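Local coordinates for extracellular solute-binding protein, family 1 (Trichodesmium erythraeum IMS101, PDB 6G7N) that binds iron(III) and, as its family suggests, probably delivers it to an ABC transporter for uptake into the cell, at residues I3-S8 / A52-T57; D19-K24 / I249-Y254; Q73-S78 / G236-N241; T79-I84 / L94-S99. All blocks are in the same frame, centred on the assembly; numbering follows the deposited sequence.

Contact 1: residues I3-S8 / A52-T57; sequences INLYSS and ADVFMT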
loop_
_atom_site.group_PDB
_atom_site.type_symbol
_atom_site.label_atom_id
_atom_site.label_comp_id
_atom_site.label_asym_id
_atom_site.label_seq_id
_atom_site.Cartn_x
_atom_site.Cartn_y
_atom_site.Cartn_z
ATOM N N ILE A 3 1.626 -10.498 23.594
ATOM C CA ILE A 3 1.503 -9.162 23.038
ATOM C C ILE A 3 0.095 -8.962 22.477
ATOM O O ILE A 3 -0.526 -9.909 21.992
ATOM C CB ILE A 3 2.549 -8.875 21.959
ATOM C CG1 ILE A 3 2.442 -9.870 20.797
ATOM C CG2 ILE A 3 3.934 -8.907 22.570
ATOM C CD1 ILE A 3 3.219 -9.430 19.592
ATOM N N ASN A 4 -0.363 -7.719 22.499
ATOM C CA ASN A 4 -1.644 -7.342 21.928
ATOM C C ASN A 4 -1.412 -6.629 20.604
ATOM O O ASN A 4 -0.901 -5.502 20.580
ATOM C CB ASN A 4 -2.399 -6.466 22.917
ATOM C CG ASN A 4 -2.661 -7.180 24.219
ATOM O OD1 ASN A 4 -3.153 -8.301 24.214
ATOM N ND2 ASN A 4 -2.308 -6.545 25.332
ATOM N N LEU A 5 -1.793 -7.319 19.528
ATOM C CA LEU A 5 -1.657 -6.826 18.156
ATOM C C LEU A 5 -2.974 -6.226 17.700
ATOM O O LEU A 5 -3.962 -6.955 17.558
ATOM C CB LEU A 5 -1.281 -7.998 17.266
ATOM C CG LEU A 5 -1.240 -7.731 15.759
ATOM C CD1 LEU A 5 -0.297 -6.601 15.353
ATOM C CD2 LEU A 5 -0.932 -9.004 14.966
ATOM N N TYR A 6 -2.988 -4.905 17.500
ATOM C CA TYR A 6 -4.158 -4.190 16.933
ATOM C C TYR A 6 -3.859 -4.029 15.442
ATOM O O TYR A 6 -2.940 -3.318 15.057
ATOM C CB TYR A 6 -4.314 -2.817 17.569
ATOM C CG TYR A 6 -4.975 -2.756 18.932
ATOM C CD1 TYR A 6 -4.674 -3.663 19.942
ATOM C CD2 TYR A 6 -5.843 -1.714 19.226
ATOM C CE1 TYR A 6 -5.263 -3.557 21.197
ATOM C CE2 TYR A 6 -6.414 -1.580 20.474
ATOM C CZ TYR A 6 -6.133 -2.500 21.463
ATOM O OH TYR A 6 -6.705 -2.342 22.712
ATOM N N SER A 7 -4.608 -4.724 14.590
ATOM C CA SER A 7 -4.297 -4.754 13.157
ATOM C C SER A 7 -5.538 -4.671 12.292
ATOM O O SER A 7 -6.550 -5.321 12.564
ATOM C CB SER A 7 -3.549 -6.030 12.795
ATOM O OG SER A 7 -3.261 -6.055 11.409
ATOM N N SER A 8 -5.419 -3.900 11.212
ATOM C CA SER A 8 -6.403 -3.923 10.122
ATOM C C SER A 8 -6.002 -4.821 8.937
ATOM O O SER A 8 -6.705 -4.886 7.925
ATOM C CB SER A 8 -6.654 -2.493 9.634
ATOM O OG SER A 8 -5.506 -1.955 9.003
ATOM N N ALA A 52 -2.759 -2.023 23.873
ATOM C CA ALA A 52 -2.121 -2.289 22.587
ATOM C C ALA A 52 -0.597 -2.261 22.694
ATOM O O ALA A 52 -0.001 -1.347 23.268
ATOM C CB ALA A 52 -2.598 -1.292 21.537
ATOM N N ASP A 53 0.036 -3.269 22.091
ATOM C CA ASP A 53 1.502 -3.359 22.005
ATOM C C ASP A 53 2.029 -3.014 20.618
ATOM O O ASP A 53 3.042 -2.330 20.476
ATOM C CB ASP A 53 1.980 -4.770 22.349
ATOM C CG ASP A 53 1.870 -5.085 23.827
ATOM O OD1 ASP A 53 2.503 -4.344 24.627
ATOM O OD2 ASP A 53 1.201 -6.090 24.180
ATOM N N VAL A 54 1.385 -3.572 19.595
ATOM C CA VAL A 54 1.772 -3.366 18.183
ATOM C C VAL A 54 0.542 -2.907 17.426
ATOM O O VAL A 54 -0.556 -3.453 17.626
ATOM C CB VAL A 54 2.311 -4.668 17.564
ATOM C CG1 VAL A 54 2.609 -4.494 16.081
ATOM C CG2 VAL A 54 3.544 -5.141 18.302
ATOM N N PHE A 55 0.723 -1.920 16.556
ATOM C CA PHE A 55 -0.332 -1.435 15.638
ATOM C C PHE A 55 0.157 -1.747 14.219
ATOM O O PHE A 55 1.270 -1.383 13.857
ATOM C CB PHE A 55 -0.563 0.076 15.820
ATOM C CG PHE A 55 -1.428 0.679 14.752
ATOM C CD1 PHE A 55 -2.762 0.313 14.628
ATOM C CD2 PHE A 55 -0.901 1.568 13.808
ATOM C CE1 PHE A 55 -3.551 0.824 13.630
ATOM C CE2 PHE A 55 -1.718 2.109 12.831
ATOM C CZ PHE A 55 -3.037 1.735 12.744
ATOM N N MET A 56 -0.708 -2.391 13.433
ATOM C CA MET A 56 -0.427 -2.654 12.020
ATOM C C MET A 56 -1.579 -2.226 11.135
ATOM O O MET A 56 -2.761 -2.399 11.482
ATOM C CB MET A 56 -0.132 -4.127 11.756
ATOM C CG MET A 56 1.133 -4.598 12.413
ATOM S SD MET A 56 1.662 -6.253 12.005
ATOM C CE MET A 56 2.382 -5.956 10.409
ATOM N N THR A 57 -1.240 -1.698 9.960
ATOM C CA THR A 57 -2.245 -1.258 8.997
ATOM C C THR A 57 -1.618 -1.198 7.629
ATOM O O THR A 57 -0.476 -1.600 7.441
ATOM C CB THR A 57 -2.899 0.067 9.445
ATOM O OG1 THR A 57 -4.093 0.315 8.698
ATOM C CG2 THR A 57 -1.959 1.268 9.282
#
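Strand 3-7 and strand 54-57 run parallel, their axes 4.7 Å apart at closest approach and 23° from true alignment, and a ladder of backbone bonds joins them: Tyr6 N to Val54 O, Met56 N to Tyr6 O, Ser8 N to Met56 O. At the start of the ladder Asn4 O takes two donors, Val54 N at 3.1 Å and Asp53 N at 2.9 Å. The Asp53 carboxylate folds back to the first strand, where its OD2 accepts from Asn4 N at 2.8 Å through the anti lone pair; OD1 is held by Asn244 N, so both oxygens are engaged. The Asn4 amide lies only 12° from the plane of that carboxylate, yet its own bonds go to Pro51 O and Asn30. On one face of the sheet, Tyr6 leans back along the strand with CG beside its backbone N (chi1 -80°), which brings the ring under Ala52: Ala52 CB sits 3.5 Å from the centroid of the Tyr6 ring, almost on the normal, a CH-pi contact. The Tyr6 hydroxyl continues to Glu46 of helix 36-46. On the other face Leu5 CD1 touches both Val54 CG1, at 3.7 Å, and Met56 CG, at 3.8 Å, with helix 245-255 packed against the valine and methionine. At the C-terminal ends Thr57 OG1 donates to Ser8 OG at 2.7 Å, and both residues line the D-glutamate pocket. Parallel strands with helices on both faces, their carboxyl ends reaching the ligand, are characteristic of the alpha/beta lobes of periplasmic binding proteins.

Contact 2: residues D19-K24 / I249-Y254; sequences DSFTKK and IKFLEY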
loop_
_atom_site.group_PDB
_atom_site.type_symbol
_atom_site.label_atom_id
_atom_site.label_comp_id
_atom_site.label_asym_id
_atom_site.label_seq_id
_atom_site.Cartn_x
_atom_site.Cartn_y
_atom_site.Cartn_z
ATOM N N ASP A 19 1.796 -18.337 15.278
ATOM C CA ASP A 19 2.173 -19.600 15.920
ATOM C C ASP A 19 3.677 -19.851 15.890
ATOM O O ASP A 19 4.236 -20.316 16.868
ATOM C CB ASP A 19 1.405 -20.749 15.269
ATOM C CG ASP A 19 -0.113 -20.731 15.594
ATOM O OD1 ASP A 19 -0.552 -19.921 16.431
ATOM O OD2 ASP A 19 -0.840 -21.483 14.961
ATOM N N SER A 20 4.337 -19.521 14.788
ATOM C CA SER A 20 5.787 -19.635 14.716
ATOM C C SER A 20 6.465 -18.678 15.680
ATOM O O SER A 20 7.430 -19.055 16.380
ATOM C CB SER A 20 6.244 -19.410 13.291
ATOM O OG SER A 20 7.654 -19.472 13.251
ATOM N N PHE A 21 5.982 -17.439 15.718
ATOM C CA PHE A 21 6.474 -16.461 16.692
ATOM C C PHE A 21 6.366 -17.000 18.119
ATOM O O PHE A 21 7.326 -16.896 18.890
ATOM C CB PHE A 21 5.727 -15.150 16.521
ATOM C CG PHE A 21 6.061 -14.137 17.538
ATOM C CD1 PHE A 21 7.275 -13.462 17.468
ATOM C CD2 PHE A 21 5.169 -13.790 18.542
ATOM C CE1 PHE A 21 7.613 -12.499 18.399
ATOM C CE2 PHE A 21 5.488 -12.808 19.461
ATOM C CZ PHE A 21 6.719 -12.167 19.392
ATOM N N THR A 22 5.235 -17.585 18.461
ATOM C CA THR A 22 5.076 -18.137 19.793
ATOM C C THR A 22 6.052 -19.292 20.079
ATOM O O THR A 22 6.614 -19.371 21.178
ATOM C CB THR A 22 3.623 -18.540 20.016
ATOM O OG1 THR A 22 2.797 -17.390 19.813
ATOM C CG2 THR A 22 3.411 -19.075 21.405
ATOM N N LYS A 23 6.241 -20.141 19.089
ATOM C CA LYS A 23 7.252 -21.245 19.248
ATOM C C LYS A 23 8.671 -20.691 19.493
ATOM O O LYS A 23 9.455 -21.191 20.303
ATOM C CB LYS A 23 7.249 -22.111 17.990
ATOM C CG LYS A 23 8.169 -23.316 17.965
ATOM C CD LYS A 23 7.939 -24.123 16.686
ATOM C CE LYS A 23 9.024 -25.170 16.456
ATOM N NZ LYS A 23 9.340 -25.380 15.012
ATOM N N LYS A 24 9.010 -19.631 18.780
ATOM C CA LYS A 24 10.349 -19.041 18.874
ATOM C C LYS A 24 10.604 -18.194 20.109
ATOM O O LYS A 24 11.737 -18.137 20.589
ATOM C CB LYS A 24 10.623 -18.228 17.595
ATOM C CG LYS A 24 10.754 -19.099 16.366
ATOM C CD LYS A 24 10.786 -18.283 15.087
ATOM C CE LYS A 24 11.103 -19.133 13.896
ATOM N NZ LYS A 24 12.565 -19.048 13.714
ATOM N N ILE A 249 8.852 -5.437 20.257
ATOM C CA ILE A 249 10.063 -5.343 19.420
ATOM C C ILE A 249 10.401 -6.713 18.846
ATOM O O ILE A 249 10.746 -6.836 17.660
ATOM C CB ILE A 249 11.230 -4.741 20.218
ATOM C CG1 ILE A 249 10.938 -3.278 20.613
ATOM C CG2 ILE A 249 12.514 -4.854 19.409
ATOM C CD1 ILE A 249 11.902 -2.745 21.652
ATOM N N LYS A 250 10.315 -7.767 19.679
ATOM C CA LYS A 250 10.586 -9.127 19.169
ATOM C C LYS A 250 9.660 -9.476 18.014
ATOM O O LYS A 250 10.089 -10.166 17.056
ATOM C CB LYS A 250 10.448 -10.171 20.275
ATOM C CG LYS A 250 11.582 -10.181 21.294
ATOM C CD LYS A 250 11.416 -11.319 22.302
ATOM C CE LYS A 250 12.571 -11.393 23.306
ATOM N NZ LYS A 250 12.471 -12.569 24.215
ATOM N N PHE A 251 8.403 -9.069 18.102
ATOM C CA PHE A 251 7.465 -9.360 17.025
ATOM C C PHE A 251 7.848 -8.640 15.736
ATOM O O PHE A 251 7.890 -9.293 14.668
ATOM C CB PHE A 251 6.045 -9.001 17.463
ATOM C CG PHE A 251 5.002 -9.404 16.454
ATOM C CD1 PHE A 251 4.708 -10.736 16.236
ATOM C CD2 PHE A 251 4.324 -8.459 15.704
ATOM C CE1 PHE A 251 3.764 -11.138 15.303
ATOM C CE2 PHE A 251 3.364 -8.841 14.776
ATOM C CZ PHE A 251 3.081 -10.174 14.579
ATOM N N LEU A 252 8.143 -7.349 15.812
ATOM C CA LEU A 252 8.570 -6.647 14.595
ATOM C C LEU A 252 9.817 -7.270 13.990
ATOM O O LEU A 252 9.922 -7.435 12.765
ATOM C CB LEU A 252 8.792 -5.162 14.863
ATOM C CG LEU A 252 7.591 -4.356 15.378
ATOM C CD1 LEU A 252 7.945 -2.892 15.330
ATOM C CD2 LEU A 252 6.305 -4.657 14.576
ATOM N N GLU A 253 10.778 -7.623 14.838
ATOM C CA GLU A 253 12.003 -8.244 14.327
ATOM C C GLU A 253 11.701 -9.595 13.686
ATOM O O GLU A 253 12.271 -9.936 12.647
ATOM C CB GLU A 253 13.035 -8.361 15.420
ATOM C CG GLU A 253 13.591 -7.015 15.827
ATOM C CD GLU A 253 14.626 -7.043 16.945
ATOM O OE1 GLU A 253 14.657 -8.007 17.732
ATOM O OE2 GLU A 253 15.371 -6.040 17.080
ATOM N N TYR A 254 10.814 -10.386 14.292
ATOM C CA TYR A 254 10.424 -11.651 13.691
ATOM C C TYR A 254 9.837 -11.460 12.293
ATOM O O TYR A 254 10.102 -12.254 11.383
ATOM C CB TYR A 254 9.443 -12.369 14.631
ATOM C CG TYR A 254 8.750 -13.506 13.945
ATOM C CD1 TYR A 254 9.406 -14.690 13.635
ATOM C CD2 TYR A 254 7.432 -13.356 13.491
ATOM C CE1 TYR A 254 8.749 -15.697 12.923
ATOM C CE2 TYR A 254 6.799 -14.333 12.788
ATOM C CZ TYR A 254 7.449 -15.491 12.494
ATOM O OH TYR A 254 6.808 -16.440 11.717
#
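An aromatic cluster of Phe21, Phe251 and Tyr254 fills the interface between helix 15-25 and helix 245-255, whose short segments cross at 120° with their axes 10.9 Å apart. Phe21 is the central side chain, touching both other rings. Its CG stands anti to the backbone N (chi1 175°), which carries the ring across the gap until Phe21 CE1 comes within 3.4 Å of Phe251 CA, right against the backbone of the second helix. The Phe251 ring meets it in a T-shaped (edge-to-face) pair: Phe251 CD1 points at the middle of the Phe21 face, the centroids of the Phe21 and Phe251 rings are 5.0 Å apart, and their planes stand at 84°. Tyr254 approaches differently. Its ring lies over Phe21 CB, which sits 4.1 Å from the centroid of the Tyr254 ring in a CH-pi contact displaced toward the rim, while Tyr254 CB packs on Phe21 CD1 at 3.7 Å. The two rings themselves are inclined to each other, an oblique pair. Toward the outer side, the aliphatic part of Lys24 crosses the tyrosine ring at about a right angle, with Lys24 CD 3.9 Å from Tyr254 CE1, and Ser20 CB meets the phenol oxygen. Deeper in, Ile3 of strand 2-7 touches both phenylalanines, Leu17 from the preceding turn of helix 15-25 packs on Phe251 and Tyr254, and Leu27 closes on Phe21, so the cluster joins the two helices to strand 2-7.

Contact 3: residues Q73-S78 / G236-N241; sequences QPISSS and GGVVKN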
loop_
_atom_site.group_PDB
_atom_site.type_symbol
_atom_site.label_atom_id
_atom_site.label_comp_id
_atom_site.label_asym_id
_atom_site.label_seq_id
_atom_site.Cartn_x
_atom_site.Cartn_y
_atom_site.Cartn_z
ATOM N N GLN A 73 5.720 4.795 19.503
ATOM C CA GLN A 73 7.005 5.147 20.090
ATOM C C GLN A 73 8.146 4.687 19.190
ATOM O O GLN A 73 8.036 3.665 18.521
ATOM C CB GLN A 73 7.183 4.574 21.500
ATOM C CG GLN A 73 7.139 3.051 21.596
ATOM C CD GLN A 73 7.482 2.552 22.995
ATOM O OE1 GLN A 73 8.586 2.762 23.483
ATOM N NE2 GLN A 73 6.526 1.878 23.637
ATOM N N PRO A 74 9.247 5.446 19.195
ATOM C CA PRO A 74 10.347 5.098 18.273
ATOM C C PRO A 74 11.136 3.884 18.730
ATOM O O PRO A 74 11.384 3.720 19.919
ATOM C CB PRO A 74 11.218 6.353 18.286
ATOM C CG PRO A 74 10.976 6.947 19.643
ATOM C CD PRO A 74 9.516 6.700 19.909
ATOM N N ILE A 75 11.564 3.061 17.784
ATOM C CA ILE A 75 12.317 1.856 18.030
ATOM C C ILE A 75 13.599 1.855 17.229
ATOM O O ILE A 75 13.553 2.032 16.016
ATOM C CB ILE A 75 11.457 0.616 17.645
ATOM C CG1 ILE A 75 10.158 0.553 18.433
ATOM C CG2 ILE A 75 12.277 -0.672 17.802
ATOM C CD1 ILE A 75 10.309 0.418 19.905
ATOM N N SER A 76 14.724 1.609 17.907
ATOM C CA SER A 76 16.020 1.504 17.253
ATOM C C SER A 76 16.501 0.055 17.325
ATOM O O SER A 76 16.888 -0.423 18.382
ATOM C CB SER A 76 17.023 2.460 17.908
ATOM O OG SER A 76 16.654 3.803 17.601
ATOM N N SER A 77 16.474 -0.614 16.187
ATOM C CA SER A 77 16.842 -2.027 16.046
ATOM C C SER A 77 17.736 -2.200 14.854
ATOM O O SER A 77 17.351 -1.856 13.740
ATOM C CB SER A 77 15.564 -2.857 15.851
ATOM O OG SER A 77 15.856 -4.145 15.327
ATOM N N SER A 78 18.919 -2.769 15.062
ATOM C CA SER A 78 19.811 -3.109 13.958
ATOM C C SER A 78 19.107 -4.029 12.953
ATOM O O SER A 78 19.290 -3.888 11.752
ATOM C CB SER A 78 21.073 -3.780 14.486
ATOM O OG SER A 78 21.915 -4.270 13.478
ATOM N N GLY A 236 3.758 -1.343 10.381
ATOM C CA GLY A 236 3.356 -1.170 11.774
ATOM C C GLY A 236 4.432 -0.625 12.649
ATOM O O GLY A 236 5.558 -0.367 12.225
ATOM N N GLY A 237 4.060 -0.462 13.916
ATOM C CA GLY A 237 4.975 0.078 14.906
ATOM C C GLY A 237 4.581 -0.354 16.309
ATOM O O GLY A 237 3.534 -0.982 16.518
ATOM N N VAL A 238 5.472 -0.039 17.250
ATOM C CA VAL A 238 5.228 -0.287 18.687
ATOM C C VAL A 238 4.415 0.872 19.236
ATOM O O VAL A 238 4.737 2.057 19.030
ATOM C CB VAL A 238 6.547 -0.489 19.423
ATOM C CG1 VAL A 238 6.314 -0.698 20.910
ATOM C CG2 VAL A 238 7.284 -1.690 18.842
ATOM N N VAL A 239 3.359 0.519 19.962
ATOM C CA VAL A 239 2.445 1.517 20.528
ATOM C C VAL A 239 3.072 2.254 21.716
ATOM O O VAL A 239 3.823 1.649 22.505
ATOM C CB VAL A 239 1.102 0.837 20.865
ATOM C CG1 VAL A 239 0.136 1.766 21.580
ATOM C CG2 VAL A 239 0.466 0.274 19.598
ATOM N N LYS A 240 2.727 3.536 21.868
ATOM C CA LYS A 240 3.313 4.421 22.871
ATOM C C LYS A 240 3.291 3.830 24.258
ATOM O O LYS A 240 4.319 3.858 24.955
ATOM C CB LYS A 240 2.603 5.764 22.849
ATOM C CG LYS A 240 3.140 6.745 23.888
ATOM C CD LYS A 240 2.665 8.159 23.667
ATOM C CE LYS A 240 3.564 8.913 22.710
ATOM N NZ LYS A 240 2.970 10.228 22.330
ATOM N N ASN A 241 2.169 3.273 24.673
ATOM C CA ASN A 241 2.181 2.792 26.071
ATOM C C ASN A 241 2.237 1.288 26.181
ATOM O O ASN A 241 1.812 0.739 27.173
ATOM C CB ASN A 241 1.046 3.401 26.898
ATOM C CG ASN A 241 1.065 4.919 26.880
ATOM O OD1 ASN A 241 0.220 5.559 26.215
ATOM N ND2 ASN A 241 2.038 5.511 27.569
HETATM O O HOH W 1 7.464 1.788 16.469
#
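Ile75 and Val238 cross at about a right angle, the isoleucine's CG1-CD1 arm lying over one branch of the valine: Ile75 CG1 is 3.7 Å from Val238 CG2, and Ile75 CD1 follows at 3.8 Å from the same methyl. The other branch, Val238 CG1, turns to the Gln73 side chain and packs against Gln73 CG at 3.9 Å, so the valine touches both residues that flank Pro74. Gln73 starts with CG squeezed between its backbone N and carbonyl carbon (chi1 61°) and then runs extended, which sends the amide alongside the backbone of Val239. There Gln73 NE2 donates to Val239 O at 2.9 Å in a nearly straight bond, 172° at the hydrogen; the acceptor lies in the plane of the amide, although the donor is tilted 32° from the carbonyl plane of Val239. This side-chain bond continues what the backbone begins, for the short strand 72-73 runs antiparallel to strand 231-239 at the rim of the mixed sheet, and Gln73 N donates to Val238 O at 2.9 Å. The return bond of the same pair is replaced by a water, which gives a hydrogen to Gln73 O at 2.8 Å and accepts one from Val238 N. Helix 245-255 backs the apolar pair, with Ile249 against Ile75 and Leu252 against Val238. Lys240 directs its CB away from Gln73, and its NZ bonds to Gly70 O.

Contact 4: residues T79-I84 / L94-S99; sequences TLNNKI and LWFGFS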
loop_
_atom_site.group_PDB
_atom_site.type_symbol
_atom_site.label_atom_id
_atom_site.label_comp_id
_atom_site.label_asym_id
_atom_site.label_seq_id
_atom_site.Cartn_x
_atom_site.Cartn_y
_atom_site.Cartn_z
ATOM N N THR A 79 18.359 -5.008 13.464
ATOM C CA THR A 79 17.654 -5.918 12.590
ATOM C C THR A 79 16.629 -5.200 11.699
ATOM O O THR A 79 16.605 -5.382 10.483
ATOM C CB THR A 79 16.999 -7.038 13.414
ATOM O OG1 THR A 79 18.045 -7.803 14.020
ATOM C CG2 THR A 79 16.126 -7.937 12.607
ATOM N N LEU A 80 15.788 -4.368 12.296
ATOM C CA LEU A 80 14.800 -3.651 11.486
ATOM C C LEU A 80 15.478 -2.727 10.476
ATOM O O LEU A 80 15.075 -2.665 9.313
ATOM C CB LEU A 80 13.841 -2.831 12.345
ATOM C CG LEU A 80 12.952 -3.615 13.305
ATOM C CD1 LEU A 80 12.039 -2.688 14.074
ATOM C CD2 LEU A 80 12.141 -4.678 12.611
ATOM N N ASN A 81 16.494 -1.986 10.918
ATOM C CA ASN A 81 17.067 -1.008 10.037
ATOM C C ASN A 81 17.857 -1.641 8.910
ATOM O O ASN A 81 17.860 -1.148 7.777
ATOM C CB ASN A 81 17.900 0.007 10.782
ATOM C CG ASN A 81 17.105 0.870 11.734
ATOM O OD1 ASN A 81 15.882 1.019 11.624
ATOM N ND2 ASN A 81 17.814 1.452 12.696
ATOM N N ASN A 82 18.589 -2.709 9.217
ATOM C CA ASN A 82 19.365 -3.364 8.176
ATOM C C ASN A 82 18.462 -4.093 7.155
ATOM O O ASN A 82 18.732 -4.048 5.959
ATOM C CB ASN A 82 20.386 -4.338 8.775
ATOM C CG ASN A 82 21.230 -4.964 7.693
ATOM O OD1 ASN A 82 21.796 -4.269 6.835
ATOM N ND2 ASN A 82 21.217 -6.330 7.658
ATOM N N LYS A 83 17.442 -4.772 7.644
ATOM C CA LYS A 83 16.620 -5.593 6.776
ATOM C C LYS A 83 15.525 -4.826 6.029
ATOM O O LYS A 83 15.105 -5.281 4.961
ATOM C CB LYS A 83 15.994 -6.759 7.562
ATOM C CG LYS A 83 17.029 -7.744 8.108
ATOM C CD LYS A 83 17.785 -8.490 7.023
ATOM C CE LYS A 83 18.733 -9.510 7.599
ATOM N NZ LYS A 83 19.440 -10.271 6.539
ATOM N N ILE A 84 15.019 -3.725 6.594
ATOM C CA ILE A 84 13.959 -2.951 5.934
ATOM C C ILE A 84 14.619 -1.812 5.187
ATOM O O ILE A 84 15.334 -0.996 5.780
ATOM C CB ILE A 84 12.912 -2.454 6.918
ATOM C CG1 ILE A 84 12.289 -3.616 7.679
ATOM C CG2 ILE A 84 11.867 -1.644 6.197
ATOM C CD1 ILE A 84 11.319 -3.234 8.763
ATOM N N LEU A 94 9.292 5.447 13.893
ATOM C CA LEU A 94 7.978 5.259 14.502
ATOM C C LEU A 94 7.181 4.094 13.922
ATOM O O LEU A 94 6.291 3.559 14.586
ATOM C CB LEU A 94 7.172 6.551 14.433
ATOM C CG LEU A 94 7.728 7.682 15.300
ATOM C CD1 LEU A 94 7.107 8.994 14.880
ATOM C CD2 LEU A 94 7.477 7.411 16.783
ATOM N N TRP A 95 7.487 3.712 12.681
ATOM C CA TRP A 95 6.788 2.641 12.010
ATOM C C TRP A 95 7.680 2.146 10.881
ATOM O O TRP A 95 8.629 2.812 10.469
ATOM C CB TRP A 95 5.385 3.072 11.504
ATOM C CG TRP A 95 5.353 4.369 10.775
ATOM C CD1 TRP A 95 4.957 5.565 11.321
ATOM C CD2 TRP A 95 5.732 4.650 9.418
ATOM N NE1 TRP A 95 5.074 6.576 10.392
ATOM C CE2 TRP A 95 5.569 6.038 9.230
ATOM C CE3 TRP A 95 6.240 3.866 8.352
ATOM C CZ2 TRP A 95 5.895 6.659 8.038
ATOM C CZ3 TRP A 95 6.571 4.492 7.185
ATOM C CH2 TRP A 95 6.396 5.863 7.021
ATOM N N PHE A 96 7.304 0.979 10.382
ATOM C CA PHE A 96 8.160 0.185 9.489
ATOM C C PHE A 96 7.287 -0.576 8.516
ATOM O O PHE A 96 6.270 -1.142 8.904
ATOM C CB PHE A 96 8.965 -0.841 10.330
ATOM C CG PHE A 96 9.812 -0.209 11.406
ATOM C CD1 PHE A 96 9.247 0.102 12.652
ATOM C CD2 PHE A 96 11.130 0.168 11.174
ATOM C CE1 PHE A 96 9.984 0.747 13.628
ATOM C CE2 PHE A 96 11.857 0.833 12.160
ATOM C CZ PHE A 96 11.277 1.114 13.365
ATOM N N GLY A 97 7.736 -0.665 7.260
ATOM C CA GLY A 97 7.082 -1.541 6.303
ATOM C C GLY A 97 7.522 -2.990 6.409
ATOM O O GLY A 97 8.694 -3.259 6.563
ATOM N N PHE A 98 6.537 -3.884 6.255
ATOM C CA PHE A 98 6.780 -5.322 6.284
ATOM C C PHE A 98 6.375 -6.045 5.009
ATOM O O PHE A 98 6.890 -7.129 4.750
ATOM C CB PHE A 98 6.146 -5.971 7.505
ATOM C CG PHE A 98 6.730 -5.437 8.796
ATOM C CD1 PHE A 98 7.967 -5.858 9.244
ATOM C CD2 PHE A 98 6.074 -4.482 9.540
ATOM C CE1 PHE A 98 8.525 -5.329 10.394
ATOM C CE2 PHE A 98 6.641 -3.926 10.677
ATOM C CZ PHE A 98 7.859 -4.362 11.112
ATOM N N SER A 99 5.492 -5.458 4.189
ATOM C CA SER A 99 5.292 -5.913 2.803
ATOM C C SER A 99 5.067 -4.669 1.954
ATOM O O SER A 99 4.771 -3.596 2.483
ATOM C CB SER A 99 4.199 -6.977 2.637
ATOM O OG SER A 99 2.924 -6.469 2.906
#
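Ile84, the first residue past helix 78-83, points at Phe96 and Gly97, and its side chain reaches them with three of its carbons. From CB, which aims the same way, the chain divides: Ile84 CG2 approaches Gly97 O at 3.6 Å, and Ile84 CG1, placed beside the backbone N (chi1 -57°), passes the same oxygen at 3.8 Å. At the tip Ile84 CD1 lies 3.4 Å from Gly97 O and also packs on Phe96 CB at 3.7 Å and on Phe98 CE1 at 3.9 Å, bridging the two phenylalanines that flank the glycine. One helical turn earlier, Leu80 supplies the other half of the contact. Its CD1 methyl stands over the centre of the Phe96 ring, 3.9 Å from the centroid of that ring and 7° off the normal, a well-centred CH-pi contact, while CD2 reaches the edge of the Phe98 ring. Asn81 OD1 comes near the plane of the Phe96 ring at its edge, 4.1 Å from Phe96 CE2. Just past the glycine, Phe98 and Ser99 both face Ser234 of strand 231-239 in a classic beta bulge, and Leu252 and Leu255 of helix 245-255 also lie against Phe98. The carbonyl oxygen of Gly97, buried among the carbons of Ile84, has no hydrogen-bonding partner in the model, so the cohesion between helix and strand comes from shape and from methyl-to-ring and methyl-to-methylene packing, not from polar bonds.

How the contacts relate
All four contacts build the same lobe around helix 245-255. Ile3 and Val54 of contact 1 pack on Phe251 and Leu252 of contact 2, with Ile3 CD1 3.6 Å from Phe251 CB. Leu252 also reaches Val238 of contact 3 and Leu80 of contact 4. Ser77 OG in contact 3 lies 2.6 Å from Glu253 OE2 in contact 2, probably hydrogen-bonded. Strand 231-239 joins the sheet parts: Gly237 N meets Phe55 O of contact 1, and Gly236 O meets Phe96 N of contact 4. Contact 1 alone enters the pocket, Ser8 coming about 3 Å from the D-glutamate; Phe98 in contact 4 stays about 12 Å from it.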